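PDB 3P5M: enoyl-CoA hydratase/isomerase from Mycobacterium avium, which probably catalyses hydration or double-bond isomerisation of enoyl-CoA thioesters, as a member of the crotonase family. Local coordinates for residues Ala78-Thr89 and Leu214-Ala225; Leu147-Met156 and Ala168-His176. One frame throughout, in Å; residues are numbered along the deposited sequence.

Contact 1: residues Ala78-Thr89 and Leu214-Ala225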
loop_
_atom_site.group_PDB
_atom_site.type_symbol
_atom_site.label_atom_id
_atom_site.label_comp_id
_atom_site.label_asym_id
_atom_site.label_seq_id
_atom_site.Cartn_x
_atom_site.Cartn_y
_atom_site.Cartn_z
ATOM N N ALA B 78 17.130 28.972 -19.847
ATOM C CA ALA B 78 17.706 28.010 -18.922
ATOM C C ALA B 78 18.156 28.751 -17.672
ATOM O O ALA B 78 17.846 28.336 -16.538
ATOM C CB ALA B 78 18.895 27.266 -19.597
ATOM N N ASP B 79 18.854 29.871 -17.886
ATOM C CA ASP B 79 19.287 30.751 -16.777
ATOM C C ASP B 79 18.114 31.305 -15.953
ATOM O O ASP B 79 18.142 31.271 -14.708
ATOM C CB ASP B 79 20.187 31.907 -17.252
ATOM C CG ASP B 79 21.560 31.428 -17.781
ATOM O OD1 ASP B 79 22.021 30.295 -17.482
ATOM O OD2 ASP B 79 22.195 32.216 -18.513
ATOM N N ALA B 80 17.098 31.832 -16.631
ATOM C CA ALA B 80 15.945 32.395 -15.907
ATOM C C ALA B 80 15.203 31.318 -15.074
ATOM O O ALA B 80 14.877 31.533 -13.865
ATOM C CB ALA B 80 14.995 33.145 -16.891
ATOM N N ALA B 81 14.968 30.159 -15.703
ATOM C CA ALA B 81 14.337 28.985 -15.049
ATOM C C ALA B 81 15.138 28.522 -13.844
ATOM O O ALA B 81 14.578 28.243 -12.779
ATOM C CB ALA B 81 14.209 27.872 -16.030
ATOM N N ASN B 82 16.458 28.471 -14.005
ATOM C CA ASN B 82 17.344 28.186 -12.882
ATOM C C ASN B 82 17.193 29.175 -11.736
ATOM O O ASN B 82 17.111 28.774 -10.555
ATOM C CB ASN B 82 18.804 28.061 -13.354
ATOM C CG ASN B 82 19.067 26.747 -14.101
ATOM O OD1 ASN B 82 18.308 25.782 -13.953
ATOM N ND2 ASN B 82 20.161 26.692 -14.865
ATOM N N ARG B 83 17.120 30.468 -12.067
ATOM C CA ARG B 83 17.026 31.484 -11.019
ATOM C C ARG B 83 15.670 31.474 -10.319
ATOM O O ARG B 83 15.601 31.808 -9.145
ATOM C CB ARG B 83 17.378 32.886 -11.561
ATOM C CG ARG B 83 18.929 33.153 -11.607
ATOM C CD ARG B 83 19.375 33.898 -12.885
ATOM N NE ARG B 83 18.248 34.672 -13.420
ATOM C CZ ARG B 83 18.242 35.305 -14.592
ATOM N NH1 ARG B 83 19.330 35.276 -15.355
ATOM N NH2 ARG B 83 17.143 35.963 -14.990
ATOM N N VAL B 84 14.597 31.078 -11.018
ATOM C CA VAL B 84 13.272 30.954 -10.374
ATOM C C VAL B 84 13.362 29.916 -9.263
ATOM O O VAL B 84 12.970 30.161 -8.125
ATOM C CB VAL B 84 12.156 30.582 -11.385
ATOM C CG1 VAL B 84 10.869 30.174 -10.671
ATOM C CG2 VAL B 84 11.875 31.772 -12.351
ATOM N N VAL B 85 13.937 28.767 -9.595
ATOM C CA VAL B 85 14.047 27.668 -8.634
ATOM C C VAL B 85 14.923 28.070 -7.433
ATOM O O VAL B 85 14.576 27.804 -6.290
ATOM C CB VAL B 85 14.564 26.373 -9.312
ATOM C CG1 VAL B 85 14.959 25.329 -8.234
ATOM C CG2 VAL B 85 13.514 25.848 -10.320
ATOM N N ARG B 86 16.049 28.703 -7.705
ATOM C CA ARG B 86 16.915 29.163 -6.633
ATOM C C ARG B 86 16.229 30.186 -5.727
ATOM O O ARG B 86 16.322 30.060 -4.522
ATOM C CB ARG B 86 18.266 29.670 -7.140
ATOM C CG ARG B 86 19.168 30.238 -6.000
ATOM C CD ARG B 86 19.536 29.226 -4.852
ATOM N NE ARG B 86 20.583 28.277 -5.248
ATOM C CZ ARG B 86 21.179 27.399 -4.430
ATOM N NH1 ARG B 86 20.876 27.345 -3.130
ATOM N NH2 ARG B 86 22.102 26.565 -4.919
ATOM N N ALA B 87 15.535 31.158 -6.308
ATOM C CA ALA B 87 14.759 32.149 -5.539
ATOM C C ALA B 87 13.685 31.553 -4.611
ATOM O O ALA B 87 13.505 32.004 -3.459
ATOM C CB ALA B 87 14.137 33.168 -6.496
ATOM N N ILE B 88 12.947 30.559 -5.096
ATOM C CA ILE B 88 11.973 29.884 -4.235
ATOM C C ILE B 88 12.683 29.144 -3.079
ATOM O O ILE B 88 12.292 29.272 -1.933
ATOM C CB ILE B 88 11.082 28.880 -5.039
ATOM C CG1 ILE B 88 10.154 29.609 -6.018
ATOM C CG2 ILE B 88 10.266 28.062 -4.107
ATOM C CD1 ILE B 88 9.732 28.730 -7.271
ATOM N N THR B 89 13.714 28.370 -3.375
ATOM C CA THR B 89 14.381 27.605 -2.301
ATOM C C THR B 89 15.101 28.528 -1.290
ATOM O O THR B 89 15.310 28.155 -0.119
ATOM C CB THR B 89 15.403 26.568 -2.833
ATOM O OG1 THR B 89 16.414 27.229 -3.612
ATOM C CG2 THR B 89 14.729 25.521 -3.719
ATOM N N LEU B 214 20.466 20.813 -0.880
ATOM C CA LEU B 214 20.726 21.535 -2.116
ATOM C C LEU B 214 22.196 21.798 -2.436
ATOM O O LEU B 214 22.507 22.672 -3.255
ATOM C CB LEU B 214 19.903 22.822 -2.186
ATOM C CG LEU B 214 18.386 22.695 -2.042
ATOM C CD1 LEU B 214 17.825 24.123 -1.994
ATOM C CD2 LEU B 214 17.720 21.901 -3.156
ATOM N N ALA B 215 23.109 21.025 -1.856
ATOM C CA ALA B 215 24.516 21.305 -2.106
ATOM C C ALA B 215 24.849 21.204 -3.606
ATOM O O ALA B 215 25.679 21.958 -4.096
ATOM C CB ALA B 215 25.430 20.405 -1.272
ATOM N N GLU B 216 24.181 20.313 -4.338
ATOM C CA GLU B 216 24.494 20.159 -5.761
ATOM C C GLU B 216 23.566 20.952 -6.686
ATOM O O GLU B 216 23.691 20.817 -7.904
ATOM C CB GLU B 216 24.518 18.660 -6.171
ATOM C CG GLU B 216 25.346 17.763 -5.221
ATOM C CD GLU B 216 26.775 18.258 -5.110
ATOM O OE1 GLU B 216 27.281 18.789 -6.112
ATOM O OE2 GLU B 216 27.373 18.156 -4.029
ATOM N N LEU B 217 22.620 21.737 -6.144
ATOM C CA LEU B 217 21.681 22.447 -7.024
ATOM C C LEU B 217 22.415 23.266 -8.089
ATOM O O LEU B 217 22.159 23.111 -9.270
ATOM C CB LEU B 217 20.677 23.345 -6.265
ATOM C CG LEU B 217 19.569 24.029 -7.095
ATOM C CD1 LEU B 217 18.732 23.035 -7.927
ATOM C CD2 LEU B 217 18.612 24.861 -6.167
ATOM N N GLU B 218 23.329 24.138 -7.676
ATOM C CA GLU B 218 24.032 24.983 -8.649
ATOM C C GLU B 218 24.853 24.186 -9.689
ATOM O O GLU B 218 24.639 24.380 -10.895
ATOM C CB GLU B 218 24.879 26.062 -7.945
ATOM C CG GLU B 218 25.099 27.337 -8.747
ATOM C CD GLU B 218 26.030 28.320 -8.049
ATOM O OE1 GLU B 218 27.130 27.927 -7.616
ATOM O OE2 GLU B 218 25.663 29.492 -7.926
ATOM N N PRO B 219 25.797 23.306 -9.245
ATOM C CA PRO B 219 26.551 22.564 -10.278
ATOM C C PRO B 219 25.630 21.760 -11.232
ATOM O O PRO B 219 25.920 21.643 -12.433
ATOM C CB PRO B 219 27.427 21.572 -9.482
ATOM C CG PRO B 219 27.253 21.869 -8.059
ATOM C CD PRO B 219 26.282 23.019 -7.883
ATOM N N VAL B 220 24.538 21.206 -10.702
ATOM C CA VAL B 220 23.635 20.425 -11.535
ATOM C C VAL B 220 22.901 21.328 -12.539
ATOM O O VAL B 220 22.744 20.950 -13.691
ATOM C CB VAL B 220 22.628 19.569 -10.719
ATOM C CG1 VAL B 220 21.537 18.997 -11.630
ATOM C CG2 VAL B 220 23.340 18.450 -10.000
ATOM N N GLN B 221 22.478 22.515 -12.094
ATOM C CA GLN B 221 21.821 23.484 -12.992
ATOM C C GLN B 221 22.761 23.901 -14.141
ATOM O O GLN B 221 22.333 23.980 -15.277
ATOM C CB GLN B 221 21.317 24.709 -12.209
ATOM C CG GLN B 221 19.955 24.493 -11.431
ATOM C CD GLN B 221 19.553 25.721 -10.628
ATOM O OE1 GLN B 221 20.413 26.529 -10.282
ATOM N NE2 GLN B 221 18.255 25.877 -10.323
ATOM N N ALA B 222 24.038 24.117 -13.832
ATOM C CA ALA B 222 25.051 24.407 -14.852
ATOM C C ALA B 222 25.264 23.266 -15.866
ATOM O O ALA B 222 25.502 23.504 -17.045
ATOM C CB ALA B 222 26.353 24.772 -14.201
ATOM N N ILE B 223 25.206 22.027 -15.395
ATOM C CA ILE B 223 25.274 20.892 -16.285
ATOM C C ILE B 223 24.043 20.822 -17.179
ATOM O O ILE B 223 24.191 20.566 -18.366
ATOM C CB ILE B 223 25.511 19.604 -15.534
ATOM C CG1 ILE B 223 26.954 19.629 -14.976
ATOM C CG2 ILE B 223 25.266 18.400 -16.455
ATOM C CD1 ILE B 223 27.192 18.657 -13.808
ATOM N N GLU B 224 22.850 21.051 -16.620
ATOM C CA GLU B 224 21.609 21.003 -17.407
ATOM C C GLU B 224 21.590 22.100 -18.466
ATOM O O GLU B 224 21.133 21.867 -19.568
ATOM C CB GLU B 224 20.347 21.149 -16.513
ATOM C CG GLU B 224 20.082 19.946 -15.554
ATOM C CD GLU B 224 18.839 20.151 -14.658
ATOM O OE1 GLU B 224 18.299 21.280 -14.618
ATOM O OE2 GLU B 224 18.438 19.178 -13.973
ATOM N N ALA B 225 22.050 23.304 -18.097
ATOM C CA ALA B 225 22.130 24.436 -19.018
ATOM C C ALA B 225 23.120 24.157 -20.152
ATOM O O ALA B 225 22.823 24.437 -21.312
ATOM C CB ALA B 225 22.513 25.717 -18.259
HETATM O O HOH W 1 18.616 23.900 -15.802
HETATM O O HOH W 2 24.058 24.630 -4.997
HETATM O O HOH W 3 21.669 27.497 -7.641
#
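N82 and Q221 carry the polar middle of this helix pair. Their side chains run alongside each other, head to tail, with the two amide planes stacked, 26° apart. Two weak hydrogen bonds join them: Q221 NE2 gives one to N82 O at 3.1 Å, and N82 ND2 gives one to Q221 O at 3.5 Å. Both are bent, the first to 129° at the hydrogen. Q221 NE2 also donates to G138 O, so this buried nitrogen has two backbone carbonyls as acceptors, the bond to N82 being the weak one.

Waters fill in the rest of the polar seam. One donates to both N82 OD1 and E224 OE1; the carboxylate of E224 is held further by G139 N and S141 OG. A second takes a bond from R86 NE, at 2.7 Å, and passes one to Q221 OE1. A third accepts from E218 N and, weakly, from R86 NH2 while donating to L214 O. Both waters at R86 lie in the guanidinium plane, and bends at chi2 and chi3 fold the chain over so that one face rests on L217 CD2, 4.0 Å from CZ.

Apolar packing closes the two ends. A78 CB lies 4.2 Å from A225 CB, at the end where the backbones come nearest. Toward the other end, T89 CB and L214 CD1 meet tip to tip at 3.5 Å, and V85 CG1 touches L217 CD2. T89 OG1 turns back to bond R86 O in its own helix.

The helices run nearly antiparallel, at 158°, with 10.2 Å between axes. Small residues permit the close end, while water and bent, weak bonds span the middle: helix 74-90 is joined to helix 217-231 by a hydrated polar seam between apolar ends.

Contact 2: residues Leu147-Met156 and Ala168-His176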
loop_
_atom_site.group_PDB
_atom_site.type_symbol
_atom_site.label_atom_id
_atom_site.label_comp_id
_atom_site.label_asym_id
_atom_site.label_seq_id
_atom_site.Cartn_x
_atom_site.Cartn_y
_atom_site.Cartn_z
ATOM N N LEU B 147 13.947 13.632 -3.345
ATOM C CA LEU B 147 12.510 13.486 -3.079
ATOM C C LEU B 147 12.084 12.027 -3.182
ATOM O O LEU B 147 11.420 11.506 -2.263
ATOM C CB LEU B 147 11.696 14.365 -4.051
ATOM C CG LEU B 147 11.903 15.872 -3.877
ATOM C CD1 LEU B 147 11.139 16.675 -4.917
ATOM C CD2 LEU B 147 11.488 16.307 -2.482
ATOM N N ILE B 148 12.494 11.369 -4.282
ATOM C CA ILE B 148 12.016 10.036 -4.684
ATOM C C ILE B 148 13.156 9.012 -4.913
ATOM O O ILE B 148 12.886 7.876 -5.274
ATOM C CB ILE B 148 11.128 10.109 -5.970
ATOM C CG1 ILE B 148 11.962 10.586 -7.180
ATOM C CG2 ILE B 148 9.890 11.044 -5.787
ATOM C CD1 ILE B 148 11.170 10.582 -8.499
ATOM N N GLY B 149 14.417 9.411 -4.715
ATOM C CA GLY B 149 15.542 8.502 -4.967
ATOM C C GLY B 149 15.949 8.503 -6.440
ATOM O O GLY B 149 15.199 8.957 -7.345
ATOM N N ARG B 150 17.166 8.046 -6.691
ATOM C CA ARG B 150 17.726 8.095 -8.057
ATOM C C ARG B 150 17.014 7.189 -9.079
ATOM O O ARG B 150 16.935 7.538 -10.259
ATOM C CB ARG B 150 19.229 7.775 -7.986
ATOM C CG ARG B 150 19.943 7.653 -9.295
ATOM C CD ARG B 150 21.455 7.526 -9.029
ATOM N NE ARG B 150 22.054 6.733 -10.088
ATOM C CZ ARG B 150 22.345 5.442 -9.964
ATOM N NH1 ARG B 150 22.863 4.803 -11.001
ATOM N NH2 ARG B 150 22.148 4.802 -8.803
ATOM N N ALA B 151 16.507 6.022 -8.648
ATOM C CA ALA B 151 15.930 5.076 -9.620
ATOM C C ALA B 151 14.633 5.599 -10.212
ATOM O O ALA B 151 14.403 5.486 -11.426
ATOM C CB ALA B 151 15.724 3.686 -9.014
ATOM N N ARG B 152 13.782 6.166 -9.358
ATOM C CA ARG B 152 12.501 6.662 -9.829
ATOM C C ARG B 152 12.720 7.936 -10.650
ATOM O O ARG B 152 11.966 8.204 -11.564
ATOM C CB ARG B 152 11.530 6.885 -8.658
ATOM C CG ARG B 152 10.916 5.598 -8.029
ATOM C CD ARG B 152 10.178 6.027 -6.781
ATOM N NE ARG B 152 9.482 4.947 -6.092
ATOM C CZ ARG B 152 9.320 4.877 -4.772
ATOM N NH1 ARG B 152 8.657 3.867 -4.276
ATOM N NH2 ARG B 152 9.866 5.775 -3.961
ATOM N N THR B 153 13.768 8.707 -10.324
ATOM C CA THR B 153 14.183 9.849 -11.157
ATOM C C THR B 153 14.629 9.479 -12.566
ATOM O O THR B 153 14.148 10.071 -13.511
ATOM C CB THR B 153 15.273 10.719 -10.489
ATOM O OG1 THR B 153 14.868 11.077 -9.164
ATOM C CG2 THR B 153 15.503 12.007 -11.306
ATOM N N SER B 154 15.563 8.530 -12.687
ATOM C CA SER B 154 16.031 8.023 -13.989
ATOM C C SER B 154 14.861 7.586 -14.832
ATOM O O SER B 154 14.814 7.896 -16.008
ATOM C CB SER B 154 16.977 6.814 -13.855
ATOM O OG SER B 154 17.963 7.056 -12.882
ATOM N N ARG B 155 13.933 6.850 -14.234
ATOM C CA ARG B 155 12.748 6.443 -14.942
ATOM C C ARG B 155 11.941 7.652 -15.440
ATOM O O ARG B 155 11.697 7.756 -16.647
ATOM C CB ARG B 155 11.857 5.488 -14.117
ATOM C CG ARG B 155 10.637 4.987 -14.935
ATOM C CD ARG B 155 9.874 3.830 -14.268
ATOM N NE ARG B 155 8.647 3.483 -15.002
ATOM C CZ ARG B 155 7.961 2.359 -14.823
ATOM N NH1 ARG B 155 8.403 1.469 -13.944
ATOM N NH2 ARG B 155 6.841 2.112 -15.529
ATOM N N MET B 156 11.569 8.570 -14.537
ATOM C CA MET B 156 10.830 9.763 -14.953
ATOM C C MET B 156 11.498 10.430 -16.158
ATOM O O MET B 156 10.831 10.777 -17.124
ATOM C CB MET B 156 10.733 10.777 -13.821
ATOM C CG MET B 156 9.646 10.407 -12.825
ATOM S SD MET B 156 9.440 11.689 -11.591
ATOM C CE MET B 156 8.498 12.869 -12.544
ATOM N N ALA B 168 2.885 10.286 -6.920
ATOM C CA ALA B 168 3.830 11.285 -6.442
ATOM C C ALA B 168 3.776 11.372 -4.935
ATOM O O ALA B 168 4.818 11.387 -4.285
ATOM C CB ALA B 168 3.577 12.670 -7.061
ATOM N N PHE B 169 2.576 11.429 -4.371
ATOM C CA PHE B 169 2.468 11.405 -2.903
ATOM C C PHE B 169 3.079 10.162 -2.198
ATOM O O PHE B 169 3.760 10.288 -1.137
ATOM C CB PHE B 169 1.010 11.561 -2.494
ATOM C CG PHE B 169 0.807 11.606 -1.018
ATOM C CD1 PHE B 169 1.135 12.761 -0.300
ATOM C CD2 PHE B 169 0.282 10.498 -0.337
ATOM C CE1 PHE B 169 0.936 12.820 1.076
ATOM C CE2 PHE B 169 0.083 10.539 1.043
ATOM C CZ PHE B 169 0.408 11.711 1.756
ATOM N N GLU B 170 2.802 8.972 -2.740
ATOM C CA GLU B 170 3.302 7.720 -2.150
ATOM C C GLU B 170 4.838 7.665 -2.136
ATOM O O GLU B 170 5.462 7.125 -1.190
ATOM C CB GLU B 170 2.808 6.522 -2.944
ATOM C CG GLU B 170 1.350 6.246 -2.877
ATOM C CD GLU B 170 0.910 5.189 -3.906
ATOM O OE1 GLU B 170 1.773 4.415 -4.401
ATOM O OE2 GLU B 170 -0.303 5.144 -4.227
ATOM N N TRP B 171 5.413 8.199 -3.218
ATOM C CA TRP B 171 6.835 8.262 -3.451
ATOM C C TRP B 171 7.516 9.289 -2.582
ATOM O O TRP B 171 8.729 9.266 -2.495
ATOM C CB TRP B 171 7.087 8.659 -4.915
ATOM C CG TRP B 171 6.841 7.553 -5.915
ATOM C CD1 TRP B 171 6.271 6.306 -5.685
ATOM C CD2 TRP B 171 7.117 7.614 -7.308
ATOM N NE1 TRP B 171 6.239 5.589 -6.854
ATOM C CE2 TRP B 171 6.748 6.361 -7.866
ATOM C CE3 TRP B 171 7.689 8.594 -8.143
ATOM C CZ2 TRP B 171 6.895 6.076 -9.244
ATOM C CZ3 TRP B 171 7.834 8.297 -9.493
ATOM C CH2 TRP B 171 7.445 7.037 -10.027
ATOM N N GLY B 172 6.762 10.242 -2.026
ATOM C CA GLY B 172 7.378 11.353 -1.234
ATOM C C GLY B 172 7.874 12.503 -2.100
ATOM O O GLY B 172 8.709 13.336 -1.645
ATOM N N MET B 173 7.335 12.585 -3.346
ATOM C CA MET B 173 7.672 13.686 -4.245
ATOM C C MET B 173 7.080 14.994 -3.765
ATOM O O MET B 173 7.676 16.043 -3.912
ATOM C CB MET B 173 7.123 13.424 -5.667
ATOM C CG MET B 173 7.700 14.345 -6.764
ATOM S SD MET B 173 6.803 14.301 -8.371
ATOM C CE MET B 173 7.301 12.643 -8.853
ATOM N N ILE B 174 5.875 14.913 -3.223
ATOM C CA ILE B 174 5.090 16.074 -2.857
ATOM C C ILE B 174 4.608 15.931 -1.418
ATOM O O ILE B 174 4.384 14.808 -0.953
ATOM C CB ILE B 174 3.882 16.285 -3.857
ATOM C CG1 ILE B 174 3.048 15.006 -3.998
ATOM C CG2 ILE B 174 4.443 16.737 -5.237
ATOM C CD1 ILE B 174 1.683 15.219 -4.718
ATOM N N SER B 175 4.425 17.051 -0.726
ATOM C CA SER B 175 4.043 17.001 0.684
ATOM C C SER B 175 2.560 16.662 0.931
ATOM O O SER B 175 2.254 16.004 1.901
ATOM C CB SER B 175 4.388 18.317 1.354
ATOM O OG SER B 175 3.617 19.350 0.764
ATOM N N HIS B 176 1.673 17.071 0.019
ATOM C CA HIS B 176 0.203 16.952 0.216
ATOM C C HIS B 176 -0.552 16.400 -0.952
ATOM O O HIS B 176 -0.319 16.789 -2.127
ATOM C CB HIS B 176 -0.419 18.300 0.569
ATOM C CG HIS B 176 -0.059 18.785 1.942
ATOM N ND1 HIS B 176 1.176 19.315 2.236
ATOM C CD2 HIS B 176 -0.757 18.777 3.104
ATOM C CE1 HIS B 176 1.213 19.649 3.517
ATOM N NE2 HIS B 176 0.058 19.319 4.069
#
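R152 lays its guanidinium flat on the indole of W171, the two planes 13° apart and their centres 3.8 Å from each other. CZ stands 24° off the normal of the five-membered ring, a cation-pi contact, and the CD methylene adds a CH-pi contact 3.6 Å from the same centroid. The chain of R152, extended from CG to NE, thus runs across one face of the indole. R152 NE comes within 3.4 Å of W171 NE1, but both are donors, so stacking holds them rather than a hydrogen bond. At the edge of the indole, near its plane, sits the sulfur of M156, while CD1 of I148 approaches obliquely.

Away from the stack the contact is apolar. I148 and M173 lie side by side, with I148 CG2 3.7 Å from M173 CB, and the same methyl touches W171 CB. The two methionines M156 and M173 meet end on, SD of M156 being 3.6 Å from CE of M173. L147 packs on the backbone of M173, its CD1 3.7 Å from M173 O; L112 of helix 106-113 backs both L147 and M173.

Two glycines shape the backbone here. G149, with positive phi, ends one helix and stands at the N-cap position of helix 150-159, and its carbonyl takes a bond from T153 OG1. G172, with positive phi, closes helix 165-171 in a Schellman motif, and M173 follows it at once to lie beside I148.

R152 NH1 also bonds weakly to E170 O of a second subunit, and R155 NH1 bonds S175 O there. The contact thus joins helices 145-148 and 150-159 to helix 165-171 at a subunit interface of the hexamer, just before the chain enters the outermost strand of the crotonase-fold sheet, 176-177.

After three strands of the main sheet and helix 32-47, the chain forms helix 74-90, which supplies residues 78-89 of contact 1. It then passes through strand 95-99, helix 106-113 and strand 116-119 before reaching 147-156. Contact 2 closes a short loop there, over the strand 163-164 and the start of helix 165-171, and 168-176 leads into the edge strand 176-177. Only after helices 183-195 and 199-213 does 214-225 return to complete contact 1. The small loop therefore lies wholly within the large one. The centres are 19 Å apart and the contacts do not touch; both reach the third subunit, and helix 106-113 borders each.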